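Local coordinates for Mgp-operon protein 3 (Mycoplasma pneumoniae, PDB 6RJ1) that probably acts in cell adhesion as a membrane-associated extracellular protein, and may bind sugars, at residues 187-190 with 196-199; 198-203 with 207-212. All blocks are in the same frame, centred on the assembly; numbering follows the deposited sequence.

Contact 1 of 2, residues 187-190 with 196-199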
ATOM      1  N   GLN A 187     -16.083   3.225 -24.498  1.00 59.06           N
ATOM      2  CA  GLN A 187     -17.446   3.281 -23.964  1.00 58.70           C
ATOM      3  C   GLN A 187     -18.546   3.410 -25.045  1.00 62.82           C
ATOM      4  O   GLN A 187     -19.643   2.927 -24.787  1.00 61.66           O
ATOM      5  CB  GLN A 187     -17.607   4.326 -22.843  1.00 59.54           C
ATOM      6  CG  GLN A 187     -17.469   5.786 -23.219  1.00 58.88           C
ATOM      7  CD  GLN A 187     -17.851   6.694 -22.067  1.00 69.69           C
ATOM      8  OE1 GLN A 187     -18.442   6.283 -21.049  1.00 59.16           O
ATOM      9  NE2 GLN A 187     -17.518   7.965 -22.200  1.00 60.97           N
ATOM     10  N   ASP A 188     -18.252   3.944 -26.264  1.00 62.01           N
ATOM     11  CA  ASP A 188     -19.275   4.025 -27.337  1.00 62.81           C
ATOM     12  C   ASP A 188     -19.673   2.648 -27.865  1.00 66.22           C
ATOM     13  O   ASP A 188     -20.833   2.447 -28.208  1.00 65.82           O
ATOM     14  CB  ASP A 188     -18.871   4.976 -28.487  1.00 65.44           C
ATOM     15  CG  ASP A 188     -17.605   4.635 -29.272  1.00 78.07           C
ATOM     16  OD1 ASP A 188     -16.798   3.808 -28.784  1.00 79.02           O
ATOM     17  OD2 ASP A 188     -17.411   5.217 -30.361  1.00 82.64           O
ATOM     18  N   THR A 189     -18.717   1.696 -27.891  1.00 63.59           N
ATOM     19  CA  THR A 189     -18.925   0.303 -28.311  1.00 63.59           C
ATOM     20  C   THR A 189     -19.764  -0.419 -27.246  1.00 66.73           C
ATOM     21  O   THR A 189     -20.655  -1.187 -27.591  1.00 66.54           O
ATOM     22  CB  THR A 189     -17.565  -0.389 -28.563  1.00 74.58           C
ATOM     23  OG1 THR A 189     -16.837   0.342 -29.552  1.00 80.95           O
ATOM     24  CG2 THR A 189     -17.706  -1.841 -29.010  1.00 71.61           C
ATOM     25  N   VAL A 190     -19.484  -0.156 -25.959  1.00 62.69           N
ATOM     26  CA  VAL A 190     -20.203  -0.757 -24.832  1.00 62.20           C
ATOM     27  C   VAL A 190     -21.714  -0.469 -24.889  1.00 67.14           C
ATOM     28  O   VAL A 190     -22.517  -1.396 -24.755  1.00 68.10           O
ATOM     29  CB  VAL A 190     -19.573  -0.353 -23.466  1.00 64.78           C
ATOM     30  CG1 VAL A 190     -20.483  -0.701 -22.288  1.00 64.05           C
ATOM     31  CG2 VAL A 190     -18.197  -0.982 -23.286  1.00 64.26           C
ATOM     32  N   GLN A 196     -22.471   0.566 -34.610  1.00 78.27           N
ATOM     33  CA  GLN A 196     -23.485   1.585 -34.320  1.00 78.25           C
ATOM     34  C   GLN A 196     -22.962   2.722 -33.429  1.00 82.04           C
ATOM     35  O   GLN A 196     -23.748   3.544 -32.945  1.00 81.22           O
ATOM     36  CB  GLN A 196     -24.743   0.927 -33.718  1.00 79.92           C
ATOM     37  CG  GLN A 196     -25.744   0.394 -34.754  1.00100.05           C
ATOM     38  CD  GLN A 196     -25.245  -0.788 -35.562  1.00121.79           C
ATOM     39  OE1 GLN A 196     -24.726  -1.780 -35.027  1.00117.17           O
ATOM     40  NE2 GLN A 196     -25.400  -0.704 -36.877  1.00113.43           N
ATOM     41  N   GLU A 197     -21.629   2.793 -33.255  1.00 79.30           N
ATOM     42  CA  GLU A 197     -20.953   3.791 -32.419  1.00 79.66           C
ATOM     43  C   GLU A 197     -21.183   5.235 -32.885  1.00 84.42           C
ATOM     44  O   GLU A 197     -21.147   6.148 -32.058  1.00 85.43           O
ATOM     45  CB  GLU A 197     -19.443   3.499 -32.311  1.00 81.08           C
ATOM     46  CG  GLU A 197     -19.092   2.153 -31.693  1.00 91.81           C
ATOM     47  CD  GLU A 197     -18.655   1.075 -32.668  1.00111.50           C
ATOM     48  OE1 GLU A 197     -19.027   1.153 -33.862  1.00106.73           O
ATOM     49  OE2 GLU A 197     -17.933   0.149 -32.233  1.00100.97           O
ATOM     50  N   SER A 198     -21.427   5.434 -34.196  1.00 79.77           N
ATOM     51  CA  SER A 198     -21.653   6.735 -34.837  1.00 79.02           C
ATOM     52  C   SER A 198     -22.890   7.498 -34.324  1.00 82.59           C
ATOM     53  O   SER A 198     -23.001   8.703 -34.565  1.00 83.22           O
ATOM     54  CB  SER A 198     -21.728   6.570 -36.353  1.00 81.75           C
ATOM     55  OG  SER A 198     -22.772   5.686 -36.736  1.00 88.51           O
ATOM     56  N   SER A 199     -23.808   6.811 -33.618  1.00 77.68           N
ATOM     57  CA  SER A 199     -25.033   7.413 -33.083  1.00 76.70           C
ATOM     58  C   SER A 199     -24.866   7.940 -31.647  1.00 77.22           C
ATOM     59  O   SER A 199     -25.863   8.247 -30.988  1.00 76.04           O
ATOM     60  CB  SER A 199     -26.202   6.434 -33.190  1.00 81.32           C
ATOM     61  OG  SER A 199     -25.929   5.217 -32.517  1.00 91.98           O
TER

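Contact 2 of 2, residues 198-203 with 207-212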
ATOM      1  N   SER A 198     -21.427   5.434 -34.196  1.00 79.77           N
ATOM      2  CA  SER A 198     -21.653   6.735 -34.837  1.00 79.02           C
ATOM      3  C   SER A 198     -22.890   7.498 -34.324  1.00 82.59           C
ATOM      4  O   SER A 198     -23.001   8.703 -34.565  1.00 83.22           O
ATOM      5  CB  SER A 198     -21.728   6.570 -36.353  1.00 81.75           C
ATOM      6  OG  SER A 198     -22.772   5.686 -36.736  1.00 88.51           O
ATOM      7  N   SER A 199     -23.808   6.811 -33.618  1.00 77.68           N
ATOM      8  CA  SER A 199     -25.033   7.413 -33.083  1.00 76.70           C
ATOM      9  C   SER A 199     -24.866   7.940 -31.647  1.00 77.22           C
ATOM     10  O   SER A 199     -25.863   8.247 -30.988  1.00 76.04           O
ATOM     11  CB  SER A 199     -26.202   6.434 -33.190  1.00 81.32           C
ATOM     12  OG  SER A 199     -25.929   5.217 -32.517  1.00 91.98           O
ATOM     13  N   TRP A 200     -23.596   8.081 -31.193  1.00 71.96           N
ATOM     14  CA  TRP A 200     -23.202   8.571 -29.867  1.00 70.67           C
ATOM     15  C   TRP A 200     -23.770   9.963 -29.583  1.00 76.51           C
ATOM     16  O   TRP A 200     -24.559  10.093 -28.662  1.00 76.66           O
ATOM     17  CB  TRP A 200     -21.669   8.530 -29.692  1.00 68.17           C
ATOM     18  CG  TRP A 200     -21.152   9.207 -28.457  1.00 68.69           C
ATOM     19  CD1 TRP A 200     -20.781  10.515 -28.334  1.00 71.41           C
ATOM     20  CD2 TRP A 200     -20.883   8.594 -27.184  1.00 68.41           C
ATOM     21  NE1 TRP A 200     -20.336  10.766 -27.056  1.00 70.49           N
ATOM     22  CE2 TRP A 200     -20.370   9.599 -26.334  1.00 72.07           C
ATOM     23  CE3 TRP A 200     -20.985   7.281 -26.692  1.00 69.35           C
ATOM     24  CZ2 TRP A 200     -19.995   9.340 -25.008  1.00 71.20           C
ATOM     25  CZ3 TRP A 200     -20.624   7.029 -25.374  1.00 70.53           C
ATOM     26  CH2 TRP A 200     -20.136   8.049 -24.548  1.00 71.04           C
ATOM     27  N   ASN A 201     -23.400  10.980 -30.386  1.00 74.26           N
ATOM     28  CA  ASN A 201     -23.820  12.386 -30.245  1.00 74.66           C
ATOM     29  C   ASN A 201     -25.331  12.612 -30.143  1.00 78.81           C
ATOM     30  O   ASN A 201     -25.754  13.527 -29.434  1.00 78.80           O
ATOM     31  CB  ASN A 201     -23.266  13.233 -31.392  1.00 77.49           C
ATOM     32  CG  ASN A 201     -21.757  13.236 -31.504  1.00107.03           C
ATOM     33  OD1 ASN A 201     -21.033  13.625 -30.572  1.00 92.67           O
ATOM     34  ND2 ASN A 201     -21.255  12.807 -32.662  1.00103.43           N
ATOM     35  N   SER A 202     -26.136  11.811 -30.851  1.00 75.14           N
ATOM     36  CA  SER A 202     -27.591  11.959 -30.867  1.00 75.04           C
ATOM     37  C   SER A 202     -28.336  11.151 -29.803  1.00 79.09           C
ATOM     38  O   SER A 202     -29.462  11.518 -29.449  1.00 79.71           O
ATOM     39  CB  SER A 202     -28.146  11.641 -32.252  1.00 77.55           C
ATOM     40  OG  SER A 202     -27.674  10.386 -32.715  1.00 85.94           O
ATOM     41  N   GLN A 203     -27.738  10.048 -29.315  1.00 74.18           N
ATOM     42  CA  GLN A 203     -28.393   9.173 -28.336  1.00 73.47           C
ATOM     43  C   GLN A 203     -27.725   9.103 -26.957  1.00 75.74           C
ATOM     44  O   GLN A 203     -28.289   8.459 -26.074  1.00 75.23           O
ATOM     45  CB  GLN A 203     -28.562   7.766 -28.909  1.00 74.81           C
ATOM     46  CG  GLN A 203     -29.843   7.587 -29.698  1.00 93.85           C
ATOM     47  CD  GLN A 203     -29.879   6.244 -30.376  1.00117.49           C
ATOM     48  OE1 GLN A 203     -29.722   6.150 -31.594  1.00113.31           O
ATOM     49  NE2 GLN A 203     -30.077   5.172 -29.613  1.00110.99           N
ATOM     50  N   LYS A 207     -28.954   7.739 -22.647  1.00 71.93           N
ATOM     51  CA  LYS A 207     -28.140   6.616 -22.170  1.00 71.22           C
ATOM     52  C   LYS A 207     -27.399   6.972 -20.867  1.00 73.87           C
ATOM     53  O   LYS A 207     -26.618   6.159 -20.361  1.00 73.78           O
ATOM     54  CB  LYS A 207     -27.153   6.136 -23.260  1.00 73.47           C
ATOM     55  CG  LYS A 207     -27.805   5.603 -24.536  1.00 80.28           C
ATOM     56  CD  LYS A 207     -28.183   4.138 -24.447  1.00 88.52           C
ATOM     57  CE  LYS A 207     -28.804   3.647 -25.727  1.00 92.92           C
ATOM     58  NZ  LYS A 207     -28.965   2.174 -25.705  1.00100.54           N
ATOM     59  N   GLY A 208     -27.681   8.162 -20.329  1.00 68.68           N
ATOM     60  CA  GLY A 208     -27.076   8.658 -19.098  1.00 67.82           C
ATOM     61  C   GLY A 208     -25.679   9.191 -19.301  1.00 70.47           C
ATOM     62  O   GLY A 208     -24.866   9.185 -18.372  1.00 70.15           O
ATOM     63  N   LEU A 209     -25.409   9.661 -20.535  1.00 65.62           N
ATOM     64  CA  LEU A 209     -24.131  10.192 -20.997  1.00 63.86           C
ATOM     65  C   LEU A 209     -24.308  11.558 -21.678  1.00 67.05           C
ATOM     66  O   LEU A 209     -23.558  11.882 -22.601  1.00 66.95           O
ATOM     67  CB  LEU A 209     -23.479   9.180 -21.970  1.00 63.16           C
ATOM     68  CG  LEU A 209     -23.025   7.852 -21.378  1.00 66.02           C
ATOM     69  CD1 LEU A 209     -22.968   6.785 -22.428  1.00 65.17           C
ATOM     70  CD2 LEU A 209     -21.692   7.987 -20.667  1.00 68.10           C
ATOM     71  N   LYS A 210     -25.294  12.360 -21.219  1.00 62.54           N
ATOM     72  CA  LYS A 210     -25.574  13.705 -21.739  1.00 61.73           C
ATOM     73  C   LYS A 210     -24.296  14.539 -21.727  1.00 66.16           C
ATOM     74  O   LYS A 210     -23.579  14.565 -20.724  1.00 65.80           O
ATOM     75  CB  LYS A 210     -26.666  14.402 -20.904  1.00 63.53           C
ATOM     76  CG  LYS A 210     -27.273  15.624 -21.575  1.00 78.06           C
ATOM     77  CD  LYS A 210     -28.391  16.242 -20.747  1.00 90.71           C
ATOM     78  CE  LYS A 210     -27.987  17.526 -20.086  1.00106.81           C
ATOM     79  NZ  LYS A 210     -29.159  18.215 -19.482  1.00118.14           N
ATOM     80  N   ASN A 211     -23.985  15.150 -22.879  1.00 62.65           N
ATOM     81  CA  ASN A 211     -22.836  16.025 -23.138  1.00 61.76           C
ATOM     82  C   ASN A 211     -21.474  15.364 -22.879  1.00 65.74           C
ATOM     83  O   ASN A 211     -20.477  16.081 -22.773  1.00 66.19           O
ATOM     84  CB  ASN A 211     -22.965  17.358 -22.382  1.00 61.18           C
ATOM     85  CG  ASN A 211     -24.227  18.113 -22.687  1.00 83.94           C
ATOM     86  OD1 ASN A 211     -24.511  18.456 -23.840  1.00 79.31           O
ATOM     87  ND2 ASN A 211     -25.012  18.385 -21.654  1.00 76.50           N
ATOM     88  N   ASN A 212     -21.415  14.014 -22.813  1.00 61.58           N
ATOM     89  CA  ASN A 212     -20.147  13.310 -22.604  1.00 61.00           C
ATOM     90  C   ASN A 212     -19.348  13.400 -23.899  1.00 66.24           C
ATOM     91  O   ASN A 212     -19.820  12.926 -24.937  1.00 65.27           O
ATOM     92  CB  ASN A 212     -20.356  11.862 -22.182  1.00 60.55           C
ATOM     93  CG  ASN A 212     -19.108  11.187 -21.672  1.00 72.91           C
ATOM     94  OD1 ASN A 212     -18.136  10.969 -22.404  1.00 66.61           O
ATOM     95  ND2 ASN A 212     -19.112  10.823 -20.406  1.00 61.31           N
TER

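Contact 1 of 2, residues 187-190 with 196-199
T189 gives the hydrogen of its OG1 to OE2 of E197, 2.9 Å away. This is the one hydrogen bond between the helical residues 187-190 and the loop 196-199, which has a 3-10 turn at 197-198. The carboxylate accepts on its anti lone pair, the one turned away from OE1. T189 and E197 lie side by side and point the same way. OG1 of T189 stands beside its own backbone N (chi1 -58°), facing E197, and CG of E197 lies 3.6 Å from the same OG1 of T189.

The second touch is a plain van der Waals contact of a carboxylate oxygen with a methylene carbon. OD2 of D188 rests against CB of E197 at 3.3 Å, while the two carboxylate planes are turned 47° apart. The E197 chain bends at chi2 (103°), which carries its acid group past D188 and over to T189. OD1 of D188 stays 5.2 Å from OE2 of E197.

Further out, each acid has its own partner. D188 OD2 forms a salt bridge with K216, and E197 OE1 accepts a hydrogen bond from the backbone N of G195. W200 packs on D188 from the next helix. The contact thus folds the loop after helix 187-192 back onto the side of that helix. Two like charges lie close here, and K216, the T189 hydroxyl and the G195 amide probably ease the repulsion.

Contact 2 of 2, residues 198-203 with 207-212
W200 holds CG trans to its backbone N (chi1 171°). That swings the ring from the short helix 200-203 to the loop 207-212. N212 also has CG trans to its N, which lays its amide beside the six-membered ring of W200.

The indole N-H donates to the backbone O of N212. NE1 of W200 and O of N212 are 3.1 Å apart, and the bond bends to 145° at the hydrogen. The acceptor lies at the ring edge, close to the ring plane. The donor is tilted 24° from the carbonyl plane of N212. OD1 of N212 comes within 3.6 Å of CZ2 of W200, with amide and ring planes almost perpendicular. This amide is held from outside: ND2 donates to O of Q635, and OD1 accepts from N of G214.

A type II beta turn runs from L209 to N212 and is closed by the backbone bond from N of N212 to O of L209. N211 takes its positive-phi position. The turn places both of its end residues against the same indole, so the helix and the loop that follows it pack round one buried aromatic. L209 reaches W200 with CD1, which is 3.8 Å from CH2, and the two side chains cross at about a right angle.

Nearer the helix end the contact is partly exposed. CG of K207 sits 3.3 Å from the backbone O of Q203. The two side chains come no nearer to each other than 4.4 Å, between CE of K207 and NE2 of Q203.

Contacts 1 and 2 are neighbouring contacts of one stretch of chain, with centres 9 Å apart. They share S198 and S199, which lead from the loop of contact 1 into helix 200-203. W200 joins them. Its CE3 lies 3.6 Å from CB of D188, and its CH2 lies 3.5 Å from NE2 of Q187. Q187 takes no part in contact 1 but reaches contact 2, where its OE1 is 3.7 Å from CD2 of L209. NE2 of Q187 comes closest, 3.1 Å from OD1 of N212, as packing only. Helix 187-192 therefore packs against the W200 ring. Both contacts lie 37 to 38 Å from the chain centre, centre to centre, with no known ligand site beside them.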